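Side-chain contacts in XisI protein-like (Anabaena variabilis, PDB 2NLV), which is of unknown function but resembles XisI, which probably works with XisF and XisH in site-specific recombination of cyanobacterial nitrogen-fixation genes: residues Asn79-Leu84 against Ile94-Gln99; Glu10-Leu15 against Phe62-Gly67; Cys58-Asp63 against Ile69-Asn74; Gln32-Thr37 against Gln43-Gly48. One frame throughout, in Å; residues are numbered along the deposited sequence. Where two conformers were deposited one is given.

In the fold
All four contacts build on one mixed sheet and its helices; the protein's function is not established, so they are related here by the fold alone. The centre of contact 3, the central hairpin, lies about 3 Å from the centre of the chain, about 8 Å from that of contact 1 and 9 Å from that of contact 2. Contact 2 shares Phe-62 and Asp-63 with it, and the Phe-62 ring also packs on Pro-80 and Leu-84 of contact 1. Contact 4 continues the sheet on the other side of strand 53-65, where Val-59 N lies 2.8 Å from Trp-44 O. Contacts 1 and 4 do not touch: their centres are about 18 Å apart. All four reach the second subunit.

Contact 1 of 4, residues Asn79-Leu84 against Ile94-Gln99; sequences NPAEEL and IVLGLQ
Of the flat groups here, the one that touches across the contact is the peptide carbonyl of Ala-81, and it is met at its oxygen end: Ala-81 O lies 3.7 Å from the methyl Ile-94 CD1. A second flat group, the side-chain amide of Asn-79, serves the helix itself. Glu-82 N donates to Asn-79 OD1 at 3.1 Å, nearly straight at 167°, yet from above the amide's carbonyl plane. This is an N-cap at the start of helix 80-86.

The helix and strand 94-96 belong to a beta-alpha-beta unit that starts with strand 68-74. Their segment axes run antiparallel at 174° and come within 10.0 Å. Ile-94 bridges much of that gap: its CG1 is anti to the carbonyl carbon (chi1 -65°), and the extended arm carries CD1 to within 3.9 Å of Leu-84 CB. The other branch turns to alanine, with Ile-94 CG2 at 4.2 Å from Ala-81 CB. Leu-96 adds a looser touch, its CD2 4.3 Å from Ala-81 CB. Tyr-109 also packs on Ala-81 and Leu-96, and its hydroxyl bonds Glu-82 OE2, which forms a salt bridge with Arg-91 as well.

No hydrogen bond crosses between the segments, which bury 150 Å² in all: the side chains that meet are purely apolar, and the strand is held separately by its backbone bonds to strand 68-74.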
loop_
_atom_site.group_PDB
_atom_site.type_symbol
_atom_site.label_atom_id
_atom_site.label_comp_id
_atom_site.label_asym_id
_atom_site.label_seq_id
_atom_site.Cartn_x
_atom_site.Cartn_y
_atom_site.Cartn_z
ATOM N N ASN A 79 -9.879 -1.851 -17.272
ATOM C CA ASN A 79 -8.955 -0.824 -17.763
ATOM C C ASN A 79 -9.158 0.454 -16.981
ATOM O O ASN A 79 -9.904 1.338 -17.424
ATOM C CB ASN A 79 -9.222 -0.608 -19.260
ATOM C CG ASN A 79 -8.132 0.155 -19.931
ATOM O OD1 ASN A 79 -7.555 1.079 -19.360
ATOM N ND2 ASN A 79 -7.874 -0.200 -21.197
ATOM N N PRO A 80 -8.551 0.547 -15.764
ATOM C CA PRO A 80 -8.746 1.744 -14.938
ATOM C C PRO A 80 -8.317 3.018 -15.580
ATOM O O PRO A 80 -8.909 4.069 -15.343
ATOM C CB PRO A 80 -7.934 1.465 -13.688
ATOM C CG PRO A 80 -7.320 0.162 -13.877
ATOM C CD PRO A 80 -7.729 -0.492 -15.128
ATOM N N ALA A 81 -7.314 2.984 -16.458
ATOM C CA ALA A 81 -6.923 4.185 -17.178
ATOM C C ALA A 81 -8.045 4.732 -18.046
ATOM O O ALA A 81 -8.342 5.926 -17.977
ATOM C CB ALA A 81 -5.661 3.970 -17.988
ATOM N N GLU A 82 -8.692 3.863 -18.826
ATOM C CA GLU A 82 -9.811 4.279 -19.602
ATOM C C GLU A 82 -10.986 4.727 -18.783
ATOM O O GLU A 82 -11.740 5.607 -19.185
ATOM C CB GLU A 82 -10.231 3.152 -20.554
ATOM C CG GLU A 82 -9.425 3.148 -21.826
ATOM C CD GLU A 82 -9.276 4.530 -22.525
ATOM O OE1 GLU A 82 -10.288 5.071 -23.048
ATOM O OE2 GLU A 82 -8.134 5.092 -22.562
ATOM N N GLU A 83 -11.160 4.132 -17.604
ATOM C CA GLU A 83 -12.223 4.567 -16.761
ATOM C C GLU A 83 -11.994 5.986 -16.252
ATOM O O GLU A 83 -12.903 6.816 -16.213
ATOM C CB GLU A 83 -12.425 3.565 -15.612
ATOM C CG GLU A 83 -12.934 2.253 -16.164
ATOM C CD GLU A 83 -12.856 1.098 -15.230
ATOM O OE1 GLU A 83 -12.216 1.209 -14.166
ATOM O OE2 GLU A 83 -13.454 0.063 -15.548
ATOM N N LEU A 84 -10.765 6.288 -15.855
ATOM C CA LEU A 84 -10.424 7.645 -15.459
ATOM C C LEU A 84 -10.654 8.636 -16.565
ATOM O O LEU A 84 -11.143 9.739 -16.356
ATOM C CB LEU A 84 -8.982 7.738 -14.936
ATOM C CG LEU A 84 -8.724 7.012 -13.620
ATOM C CD1 LEU A 84 -7.227 6.979 -13.462
ATOM C CD2 LEU A 84 -9.399 7.712 -12.425
ATOM N N ILE A 94 -2.359 10.800 -17.130
ATOM C CA ILE A 94 -2.237 9.429 -16.616
ATOM C C ILE A 94 -0.890 8.859 -17.030
ATOM O O ILE A 94 -0.512 8.992 -18.193
ATOM C CB ILE A 94 -3.402 8.583 -17.129
ATOM C CG1 ILE A 94 -4.693 9.123 -16.537
ATOM C CG2 ILE A 94 -3.234 7.142 -16.648
ATOM C CD1 ILE A 94 -5.944 8.639 -17.293
ATOM N N VAL A 95 -0.148 8.310 -16.100
ATOM C CA VAL A 95 1.123 7.667 -16.393
ATOM C C VAL A 95 0.998 6.205 -16.111
ATOM O O VAL A 95 0.609 5.826 -14.969
ATOM C CB VAL A 95 2.291 8.313 -15.622
ATOM C CG1 VAL A 95 3.659 7.614 -15.955
ATOM C CG2 VAL A 95 2.387 9.844 -15.893
ATOM N N LEU A 96 1.342 5.344 -17.067
ATOM C CA LEU A 96 1.322 3.915 -16.846
ATOM C C LEU A 96 2.596 3.454 -16.171
ATOM O O LEU A 96 3.543 3.013 -16.813
ATOM C CB LEU A 96 1.064 3.195 -18.155
ATOM C CG LEU A 96 -0.268 3.506 -18.833
ATOM C CD1 LEU A 96 -0.398 2.602 -20.089
ATOM C CD2 LEU A 96 -1.443 3.261 -17.898
ATOM N N GLY A 97 2.658 3.629 -14.864
ATOM C CA GLY A 97 3.807 3.223 -14.058
ATOM C C GLY A 97 4.057 1.734 -14.148
ATOM O O GLY A 97 5.207 1.292 -14.090
ATOM N N LEU A 98 3.017 0.946 -14.416
ATOM C CA LEU A 98 3.129 -0.473 -14.607
ATOM C C LEU A 98 3.668 -0.889 -15.991
ATOM O O LEU A 98 3.811 -2.100 -16.231
ATOM C CB LEU A 98 1.803 -1.169 -14.248
ATOM C CG LEU A 98 0.642 -1.041 -15.207
ATOM C CD1 LEU A 98 -0.595 -1.660 -14.485
ATOM C CD2 LEU A 98 0.317 0.324 -15.852
ATOM N N GLN A 99 3.941 0.069 -16.888
ATOM C CA GLN A 99 4.669 -0.129 -18.148
ATOM C C GLN A 99 6.087 0.395 -17.960
ATOM O O GLN A 99 6.347 1.274 -17.137
ATOM C CB GLN A 99 3.988 0.634 -19.269
ATOM C CG GLN A 99 2.694 0.004 -19.819
ATOM C CD GLN A 99 2.812 -1.466 -20.207
ATOM O OE1 GLN A 99 3.856 -1.948 -20.667
ATOM N NE2 GLN A 99 1.709 -2.187 -20.043
#

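Contact 2 of 4, residues Glu10-Leu15 against Phe62-Gly67; sequences ELVKKL and FDIKDG
A helix packed lengthwise against a beta sheet, antiparallel to the strand beneath it, is the element at work here: Val-12 and Leu-15 of helix 2-21 pack on Phe-62 and Ile-64 of strand 53-65. The segment axes are antiparallel at 177° and 9.9 Å apart at closest, a separation spanned by apolar side chains. The touching residues are all buried and apolar, and no hydrogen bond crosses.

Val-12 sits opposite Phe-62 and sends its two methyls to different partners. With CG1 anti to the backbone N (chi1 160°), that methyl lies 3.8 Å from Phe-62 CB and equally near CD2, so it meets the root of the aromatic side chain obliquely. The two side chains slide past each other in opposite directions. Val-12 CG2 turns toward the next inward-facing residue of the strand, reaching Ile-64 CD1 at a loose 4.5 Å.

One helical turn on, Leu-15 takes the far end of the ring, crossing the phenylalanine side chain at about a right angle. Phe-62 is thus touched at both its root and its outer rim from the helix. Pro-80 and Leu-84 of helix 80-86 also pack on it, which makes this ring a meeting point of both helices with the sheet. The closest approach is at the ring edge, where, in one of the two conformers modelled for Leu-15, its CD2 lies in the ring plane, 3.6 Å from Phe-62 CE2.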
loop_
_atom_site.group_PDB
_atom_site.type_symbol
_atom_site.label_atom_id
_atom_site.label_comp_id
_atom_site.label_asym_id
_atom_site.label_seq_id
_atom_site.Cartn_x
_atom_site.Cartn_y
_atom_site.Cartn_z
ATOM N N GLU A 10 -10.312 12.784 -5.640
ATOM C CA GLU A 10 -11.682 12.266 -5.511
ATOM C C GLU A 10 -11.988 11.167 -6.499
ATOM O O GLU A 10 -12.600 10.116 -6.143
ATOM C CB GLU A 10 -12.670 13.410 -5.711
ATOM C CG GLU A 10 -12.733 14.313 -4.521
ATOM C CD GLU A 10 -13.339 13.610 -3.311
ATOM O OE1 GLU A 10 -14.366 12.928 -3.483
ATOM O OE2 GLU A 10 -12.782 13.742 -2.220
ATOM N N LEU A 11 -11.597 11.366 -7.746
ATOM C CA LEU A 11 -11.838 10.357 -8.745
ATOM C C LEU A 11 -11.125 9.065 -8.422
ATOM O O LEU A 11 -11.685 7.978 -8.565
ATOM C CB LEU A 11 -11.449 10.858 -10.134
ATOM C CG LEU A 11 -12.298 11.953 -10.736
ATOM C CD1 LEU A 11 -11.732 12.462 -12.070
ATOM C CD2 LEU A 11 -13.751 11.449 -10.912
ATOM N N VAL A 12 -9.882 9.127 -7.982
ATOM C CA VAL A 12 -9.147 7.929 -7.649
ATOM C C VAL A 12 -9.790 7.224 -6.473
ATOM O O VAL A 12 -9.969 6.006 -6.502
ATOM C CB VAL A 12 -7.646 8.267 -7.331
ATOM C CG1 VAL A 12 -6.964 7.186 -6.533
ATOM C CG2 VAL A 12 -6.898 8.646 -8.634
ATOM N N LYS A 13 -10.157 7.986 -5.469
ATOM C CA LYS A 13 -10.832 7.331 -4.318
ATOM C C LYS A 13 -12.175 6.726 -4.688
ATOM O O LYS A 13 -12.478 5.596 -4.234
ATOM C CB LYS A 13 -10.990 8.297 -3.152
ATOM C CG LYS A 13 -9.709 8.795 -2.529
ATOM C CD LYS A 13 -10.031 9.906 -1.522
ATOM C CE LYS A 13 -8.829 10.561 -1.006
ATOM N NZ LYS A 13 -9.314 11.718 -0.189
ATOM N N LYS A 14 -12.943 7.376 -5.571
ATOM C CA LYS A 14 -14.227 6.834 -5.975
ATOM C C LYS A 14 -14.043 5.558 -6.750
ATOM O O LYS A 14 -14.743 4.547 -6.543
ATOM C CB LYS A 14 -14.912 7.848 -6.898
ATOM C CG LYS A 14 -16.180 7.340 -7.642
ATOM C CD LYS A 14 -16.886 8.484 -8.417
ATOM N N LEU A 15 -13.134 5.530 -7.739
ATOM C CA LEU A 15 -12.843 4.310 -8.532
ATOM C C LEU A 15 -12.394 3.190 -7.627
ATOM O O LEU A 15 -12.931 2.086 -7.703
ATOM C CB LEU A 15 -11.737 4.508 -9.629
ATOM C CG LEU A 15 -11.408 3.325 -10.577
ATOM C CD1 LEU A 15 -10.908 3.771 -11.992
ATOM C CD2 LEU A 15 -10.377 2.364 -9.952
ATOM N N PHE A 62 -2.915 3.422 -7.323
ATOM C CA PHE A 62 -2.708 4.728 -7.965
ATOM C C PHE A 62 -1.889 5.636 -7.085
ATOM O O PHE A 62 -2.161 5.708 -5.881
ATOM C CB PHE A 62 -4.023 5.423 -8.179
ATOM C CG PHE A 62 -4.925 4.775 -9.147
ATOM C CD1 PHE A 62 -4.732 4.945 -10.509
ATOM C CD2 PHE A 62 -6.071 4.146 -8.693
ATOM C CE1 PHE A 62 -5.666 4.397 -11.431
ATOM C CE2 PHE A 62 -6.991 3.606 -9.607
ATOM C CZ PHE A 62 -6.750 3.756 -10.937
ATOM N N ASP A 63 -0.947 6.357 -7.660
ATOM C CA ASP A 63 -0.332 7.517 -7.003
ATOM C C ASP A 63 -0.762 8.780 -7.721
ATOM O O ASP A 63 -1.162 8.723 -8.861
ATOM C CB ASP A 63 1.162 7.420 -7.004
ATOM C CG ASP A 63 1.664 6.166 -6.285
ATOM O OD1 ASP A 63 1.217 5.934 -5.134
ATOM O OD2 ASP A 63 2.506 5.473 -6.875
ATOM N N ILE A 64 -0.633 9.922 -7.067
ATOM C CA ILE A 64 -0.697 11.209 -7.748
ATOM C C ILE A 64 0.612 11.899 -7.483
ATOM O O ILE A 64 0.977 12.125 -6.341
ATOM C CB ILE A 64 -1.936 12.070 -7.353
ATOM C CG1 ILE A 64 -3.233 11.302 -7.512
ATOM C CG2 ILE A 64 -1.960 13.315 -8.229
ATOM C CD1 ILE A 64 -4.453 11.947 -6.874
ATOM N N LYS A 65 1.365 12.112 -8.554
ATOM C CA LYS A 65 2.758 12.610 -8.518
ATOM C C LYS A 65 2.857 13.775 -9.446
ATOM O O LYS A 65 2.542 13.673 -10.602
ATOM C CB LYS A 65 3.757 11.539 -8.947
ATOM C CG LYS A 65 3.778 10.280 -8.091
ATOM C CD LYS A 65 4.540 9.124 -8.744
ATOM C CE LYS A 65 6.047 9.377 -8.772
ATOM N NZ LYS A 65 6.767 8.493 -9.740
ATOM N N ASP A 66 3.222 14.927 -8.889
ATOM C CA ASP A 66 3.299 16.179 -9.624
ATOM C C ASP A 66 2.022 16.436 -10.374
ATOM O O ASP A 66 2.003 16.857 -11.519
ATOM C CB ASP A 66 4.532 16.180 -10.535
ATOM C CG ASP A 66 5.818 15.964 -9.760
ATOM O OD1 ASP A 66 5.995 16.618 -8.705
ATOM O OD2 ASP A 66 6.635 15.117 -10.175
ATOM N N GLY A 67 0.919 16.082 -9.723
ATOM C CA GLY A 67 -0.392 16.323 -10.291
ATOM C C GLY A 67 -0.883 15.345 -11.362
ATOM O O GLY A 67 -1.964 15.541 -11.860
#

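Contact 3 of 4, residues Cys58-Asp63 against Ile69-Asn74; sequences CVIHFD and IWLQQN
His-61, Asp-63 and Gln-72 form a polar cluster on one face of the beta hairpin of strands 53-65 and 68-74. Gln-72 NE2 donates to Asp-63 OD2 at 2.8 Å, nearly along the C-O axis, with carboxylate and amide planes 72° apart. His-61 NE2 donates to Asp-63 OD1, also at 2.8 Å, and meets it from above the carboxylate plane. His-41 of the same chain and Gln-32 of the second subunit bring the carboxylate to four partners, which probably favours its negative charge; Tyr-56 of that subunit bonds His-61 ND1.

A classic beta bulge, in which Gln-72 and Gln-73 both face His-61, probably helps position the group, and Gln-72 CB lies over the His-61 ring, 4.2 Å from its centroid. On the other face, Leu-71 CD1 reaches Phe-62 CE1 at 3.7 Å and Ile-69 CG2 reaches CD1 of the same ring. Farther along, Gln-73 is bent at chi2 (94°), letting NE2 donate a hydrogen bond to Cys-58 O at 2.9 Å, with that oxygen close to the Gln-73 amide plane.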
loop_
_atom_site.group_PDB
_atom_site.type_symbol
_atom_site.label_atom_id
_atom_site.label_comp_id
_atom_site.label_asym_id
_atom_site.label_seq_id
_atom_site.Cartn_x
_atom_site.Cartn_y
_atom_site.Cartn_z
ATOM N N CYS A 58 -1.870 -6.559 -3.774
ATOM C CA CYS A 58 -2.417 -5.306 -4.168
ATOM C C CYS A 58 -3.103 -5.469 -5.507
ATOM O O CYS A 58 -2.452 -5.818 -6.473
ATOM C CB CYS A 58 -1.343 -4.243 -4.225
ATOM S SG CYS A 58 -2.092 -2.631 -4.720
ATOM N N VAL A 59 -4.411 -5.241 -5.530
ATOM C CA VAL A 59 -5.186 -5.408 -6.743
ATOM C C VAL A 59 -5.049 -4.204 -7.682
ATOM O O VAL A 59 -4.848 -4.361 -8.837
ATOM C CB VAL A 59 -6.647 -5.699 -6.453
ATOM C CG1 VAL A 59 -7.391 -5.982 -7.782
ATOM C CG2 VAL A 59 -6.757 -6.876 -5.430
ATOM N N ILE A 60 -5.183 -2.998 -7.150
ATOM C CA ILE A 60 -4.876 -1.767 -7.888
ATOM C C ILE A 60 -4.180 -0.785 -6.978
ATOM O O ILE A 60 -4.442 -0.702 -5.783
ATOM C CB ILE A 60 -6.110 -1.056 -8.455
ATOM C CG1 ILE A 60 -6.902 -1.976 -9.372
ATOM C CG2 ILE A 60 -5.670 0.230 -9.215
ATOM C CD1 ILE A 60 -8.154 -1.358 -9.916
ATOM N N HIS A 61 -3.289 -0.019 -7.590
ATOM C CA HIS A 61 -2.563 1.050 -6.884
ATOM C C HIS A 61 -2.474 2.253 -7.817
ATOM O O HIS A 61 -2.012 2.130 -8.956
ATOM C CB HIS A 61 -1.182 0.526 -6.537
ATOM C CG HIS A 61 -0.250 1.475 -5.845
ATOM N ND1 HIS A 61 0.834 1.002 -5.154
ATOM C CD2 HIS A 61 -0.188 2.833 -5.741
ATOM C CE1 HIS A 61 1.520 2.010 -4.633
ATOM N NE2 HIS A 61 0.939 3.138 -4.988
ATOM N N PHE A 62 -2.915 3.422 -7.323
ATOM C CA PHE A 62 -2.708 4.728 -7.965
ATOM C C PHE A 62 -1.889 5.636 -7.085
ATOM O O PHE A 62 -2.161 5.708 -5.881
ATOM C CB PHE A 62 -4.023 5.423 -8.179
ATOM C CG PHE A 62 -4.925 4.775 -9.147
ATOM C CD1 PHE A 62 -4.732 4.945 -10.509
ATOM C CD2 PHE A 62 -6.071 4.146 -8.693
ATOM C CE1 PHE A 62 -5.666 4.397 -11.431
ATOM C CE2 PHE A 62 -6.991 3.606 -9.607
ATOM C CZ PHE A 62 -6.750 3.756 -10.937
ATOM N N ASP A 63 -0.947 6.357 -7.660
ATOM C CA ASP A 63 -0.332 7.517 -7.003
ATOM C C ASP A 63 -0.762 8.780 -7.721
ATOM O O ASP A 63 -1.162 8.723 -8.861
ATOM C CB ASP A 63 1.162 7.420 -7.004
ATOM C CG ASP A 63 1.664 6.166 -6.285
ATOM O OD1 ASP A 63 1.217 5.934 -5.134
ATOM O OD2 ASP A 63 2.506 5.473 -6.875
ATOM N N ILE A 69 -1.859 11.254 -12.395
ATOM C CA ILE A 69 -2.260 9.985 -11.814
ATOM C C ILE A 69 -1.435 8.842 -12.393
ATOM O O ILE A 69 -1.412 8.648 -13.620
ATOM C CB ILE A 69 -3.723 9.679 -12.042
ATOM C CG1 ILE A 69 -4.630 10.789 -11.505
ATOM C CG2 ILE A 69 -4.083 8.303 -11.430
ATOM C CD1 ILE A 69 -6.097 10.639 -11.910
ATOM N N TRP A 70 -0.652 8.188 -11.557
ATOM C CA TRP A 70 0.146 7.017 -11.972
ATOM C C TRP A 70 -0.572 5.737 -11.636
ATOM O O TRP A 70 -0.872 5.484 -10.468
ATOM C CB TRP A 70 1.494 7.033 -11.270
ATOM C CG TRP A 70 2.473 8.024 -11.772
ATOM C CD1 TRP A 70 2.296 9.386 -11.895
ATOM C CD2 TRP A 70 3.773 7.741 -12.210
ATOM N NE1 TRP A 70 3.440 9.956 -12.428
ATOM C CE2 TRP A 70 4.365 8.968 -12.609
ATOM C CE3 TRP A 70 4.542 6.568 -12.291
ATOM C CZ2 TRP A 70 5.672 9.043 -13.066
ATOM C CZ3 TRP A 70 5.846 6.675 -12.734
ATOM C CH2 TRP A 70 6.378 7.890 -13.135
ATOM N N LEU A 71 -0.864 4.942 -12.638
ATOM C CA LEU A 71 -1.367 3.547 -12.449
ATOM C C LEU A 71 -0.176 2.640 -12.230
ATOM O O LEU A 71 0.654 2.456 -13.138
ATOM C CB LEU A 71 -2.204 3.102 -13.613
ATOM C CG LEU A 71 -2.746 1.665 -13.521
ATOM C CD1 LEU A 71 -3.676 1.435 -12.291
ATOM C CD2 LEU A 71 -3.458 1.230 -14.798
ATOM N N GLN A 72 -0.038 2.085 -11.035
ATOM C CA GLN A 72 1.124 1.303 -10.673
ATOM C C GLN A 72 0.919 -0.177 -10.640
ATOM O O GLN A 72 1.870 -0.928 -10.720
ATOM C CB GLN A 72 1.677 1.729 -9.300
ATOM C CG GLN A 72 2.000 3.245 -9.180
ATOM C CD GLN A 72 3.341 3.645 -9.719
ATOM O OE1 GLN A 72 3.873 3.017 -10.620
ATOM N NE2 GLN A 72 3.885 4.754 -9.187
ATOM N N GLN A 73 -0.325 -0.611 -10.503
ATOM C CA GLN A 73 -0.646 -2.036 -10.420
ATOM C C GLN A 73 -2.093 -2.186 -10.816
ATOM O O GLN A 73 -2.942 -1.371 -10.442
ATOM C CB GLN A 73 -0.456 -2.509 -8.975
ATOM C CG GLN A 73 -0.935 -3.916 -8.603
ATOM C CD GLN A 73 0.132 -4.883 -8.718
ATOM O OE1 GLN A 73 0.974 -4.806 -9.603
ATOM N NE2 GLN A 73 0.112 -5.851 -7.798
ATOM N N ASN A 74 -2.431 -3.238 -11.596
ATOM C CA ASN A 74 -3.793 -3.589 -11.946
ATOM C C ASN A 74 -3.861 -5.066 -12.214
ATOM O O ASN A 74 -3.445 -5.539 -13.274
ATOM C CB ASN A 74 -4.262 -2.867 -13.188
ATOM C CG ASN A 74 -5.627 -3.323 -13.606
ATOM O OD1 ASN A 74 -6.448 -3.724 -12.782
ATOM N ND2 ASN A 74 -5.903 -3.190 -14.909
#

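Contact 4 of 4, residues Gln32-Thr37 against Gln43-Gly48; sequences QLILDT and QWMNVG
Gln-32 with Met-45 and Ile-34 with Gln-43 each share two backbone hydrogen bonds, the shortest Gln-43 N to Ile-34 O at 2.8 Å, while the strand axes, at 151°, show marked twist in this antiparallel hairpin. Between them Leu-33 and Trp-44 form a non-hydrogen-bonded pair directed toward helix 2-21. The indole is met at its edge, where Trp-44 CD1 lies 3.6 Å from Gln-32 O in the ring plane.

On the other face, the extended arm of Gln-32 presents a face of its amide to a methyl, with Val-47 CG2 3.7 Å from Gln-32 CD. Ile-34 CD1, carried outward with CG1 anti to the carbonyl carbon (chi1 -55°), stands 4.0 Å from SE of Met-45, present as selenomethionine. In one conformer of Gln-43, Ile-34 CD1 also lies 3.9 Å from Gln-43 NE2, the side chains running side by side.

This face meets the second subunit: Ile-34 packs on its Gln-43, and Gln-32 NE2 bonds its Asp-63 as well as Glu-30 of the same chain. Val-47 thus lies against one face of the Gln-32 amide while two carboxylates take its nitrogen, which probably helps orient it across the dimer interface.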
loop_
_atom_site.group_PDB
_atom_site.type_symbol
_atom_site.label_atom_id
_atom_site.label_comp_id
_atom_site.label_asym_id
_atom_site.label_seq_id
_atom_site.Cartn_x
_atom_site.Cartn_y
_atom_site.Cartn_z
ATOM N N GLN A 32 -8.649 -4.137 2.089
ATOM C CA GLN A 32 -8.051 -2.940 2.609
ATOM C C GLN A 32 -8.071 -1.831 1.588
ATOM O O GLN A 32 -7.544 -1.982 0.479
ATOM C CB GLN A 32 -6.614 -3.167 3.067
ATOM C CG GLN A 32 -6.464 -4.241 4.139
ATOM C CD GLN A 32 -5.133 -4.172 4.850
ATOM O OE1 GLN A 32 -4.248 -3.398 4.485
ATOM N NE2 GLN A 32 -5.004 -4.982 5.923
ATOM N N LEU A 33 -8.655 -0.710 1.965
ATOM C CA LEU A 33 -8.561 0.501 1.200
ATOM C C LEU A 33 -7.541 1.382 1.900
ATOM O O LEU A 33 -7.724 1.762 3.067
ATOM C CB LEU A 33 -9.916 1.193 1.147
ATOM C CG LEU A 33 -10.818 0.708 0.051
ATOM C CD1 LEU A 33 -12.152 1.443 0.227
ATOM C CD2 LEU A 33 -10.283 1.035 -1.339
ATOM N N ILE A 34 -6.426 1.593 1.249
ATOM C CA ILE A 34 -5.276 2.277 1.808
ATOM C C ILE A 34 -5.181 3.609 1.086
ATOM O O ILE A 34 -4.670 3.671 -0.053
ATOM C CB ILE A 34 -3.976 1.465 1.661
ATOM C CG1 ILE A 34 -4.130 0.072 2.279
ATOM C CG2 ILE A 34 -2.813 2.216 2.305
ATOM C CD1 ILE A 34 -2.980 -0.804 2.249
ATOM N N LEU A 35 -5.651 4.653 1.732
ATOM C CA LEU A 35 -5.766 5.942 1.107
ATOM C C LEU A 35 -4.963 6.944 1.911
ATOM O O LEU A 35 -5.364 7.355 3.006
ATOM C CB LEU A 35 -7.240 6.392 0.956
ATOM C CG LEU A 35 -8.240 5.331 0.423
ATOM C CD1 LEU A 35 -9.669 5.747 0.535
ATOM C CD2 LEU A 35 -7.866 4.913 -1.023
ATOM N N ASP A 36 -3.800 7.317 1.407
ATOM C CA ASP A 36 -2.970 8.393 1.972
ATOM C C ASP A 36 -3.090 9.642 1.123
ATOM O O ASP A 36 -2.505 9.740 0.067
ATOM C CB ASP A 36 -1.561 7.867 2.088
ATOM C CG ASP A 36 -0.607 8.886 2.603
ATOM O OD1 ASP A 36 -0.960 10.093 2.767
ATOM O OD2 ASP A 36 0.497 8.433 2.934
ATOM N N THR A 37 -3.888 10.596 1.588
ATOM C CA THR A 37 -4.141 11.810 0.832
ATOM C C THR A 37 -3.087 12.881 1.025
ATOM O O THR A 37 -3.039 13.846 0.283
ATOM C CB THR A 37 -5.465 12.437 1.208
ATOM O OG1 THR A 37 -5.516 12.599 2.627
ATOM C CG2 THR A 37 -6.603 11.525 0.737
ATOM N N GLN A 43 -4.332 2.533 -2.566
ATOM C CA GLN A 43 -4.319 1.109 -2.886
ATOM C C GLN A 43 -5.623 0.413 -2.500
ATOM O O GLN A 43 -6.281 0.789 -1.529
ATOM C CB GLN A 43 -3.179 0.359 -2.147
ATOM C CG GLN A 43 -1.783 0.876 -2.401
ATOM C CD GLN A 43 -0.684 0.003 -1.769
ATOM O OE1 GLN A 43 0.509 0.332 -1.871
ATOM N NE2 GLN A 43 -1.070 -1.112 -1.150
ATOM N N TRP A 44 -5.944 -0.644 -3.227
ATOM C CA TRP A 44 -6.865 -1.670 -2.787
ATOM C C TRP A 44 -6.092 -2.962 -2.684
ATOM O O TRP A 44 -5.530 -3.431 -3.653
ATOM C CB TRP A 44 -8.009 -1.823 -3.731
ATOM C CG TRP A 44 -8.790 -3.144 -3.462
ATOM C CD1 TRP A 44 -8.885 -3.834 -2.269
ATOM C CD2 TRP A 44 -9.484 -3.893 -4.405
ATOM N NE1 TRP A 44 -9.611 -4.990 -2.446
ATOM C CE2 TRP A 44 -10.009 -5.030 -3.759
ATOM C CE3 TRP A 44 -9.745 -3.707 -5.729
ATOM C CZ2 TRP A 44 -10.764 -5.999 -4.439
ATOM C CZ3 TRP A 44 -10.521 -4.702 -6.409
ATOM C CH2 TRP A 44 -10.979 -5.793 -5.777
HETATM N N MSE A 45 -6.006 -3.485 -1.482
HETATM C CA MSE A 45 -5.344 -4.782 -1.198
HETATM C C MSE A 45 -6.262 -5.837 -0.643
HETATM O O MSE A 45 -7.329 -5.547 -0.044
HETATM C CB MSE A 45 -4.198 -4.659 -0.187
HETATM C CG MSE A 45 -3.027 -3.801 -0.603
HETATM SE SE MSE A 45 -1.535 -4.170 0.533
HETATM C CE MSE A 45 -1.155 -5.951 -0.135
ATOM N N ASN A 46 -5.911 -7.084 -0.827
ATOM C CA ASN A 46 -6.537 -8.179 -0.095
ATOM C C ASN A 46 -5.487 -8.749 0.836
ATOM O O ASN A 46 -4.369 -8.991 0.420
ATOM C CB ASN A 46 -6.995 -9.312 -1.016
ATOM C CG ASN A 46 -8.104 -8.921 -1.941
ATOM O OD1 ASN A 46 -8.091 -9.309 -3.121
ATOM N ND2 ASN A 46 -9.060 -8.190 -1.426
ATOM N N VAL A 47 -5.823 -8.907 2.110
ATOM C CA VAL A 47 -4.894 -9.330 3.126
ATOM C C VAL A 47 -5.533 -10.368 4.043
ATOM O O VAL A 47 -6.549 -10.100 4.674
ATOM C CB VAL A 47 -4.390 -8.155 3.993
ATOM C CG1 VAL A 47 -3.436 -8.627 5.083
ATOM C CG2 VAL A 47 -3.686 -7.069 3.134
ATOM N N GLY A 48 -4.975 -11.583 4.105
ATOM C CA GLY A 48 -5.498 -12.588 5.010
ATOM C C GLY A 48 -4.935 -13.948 4.742
ATOM O O GLY A 48 -3.783 -14.078 4.368
#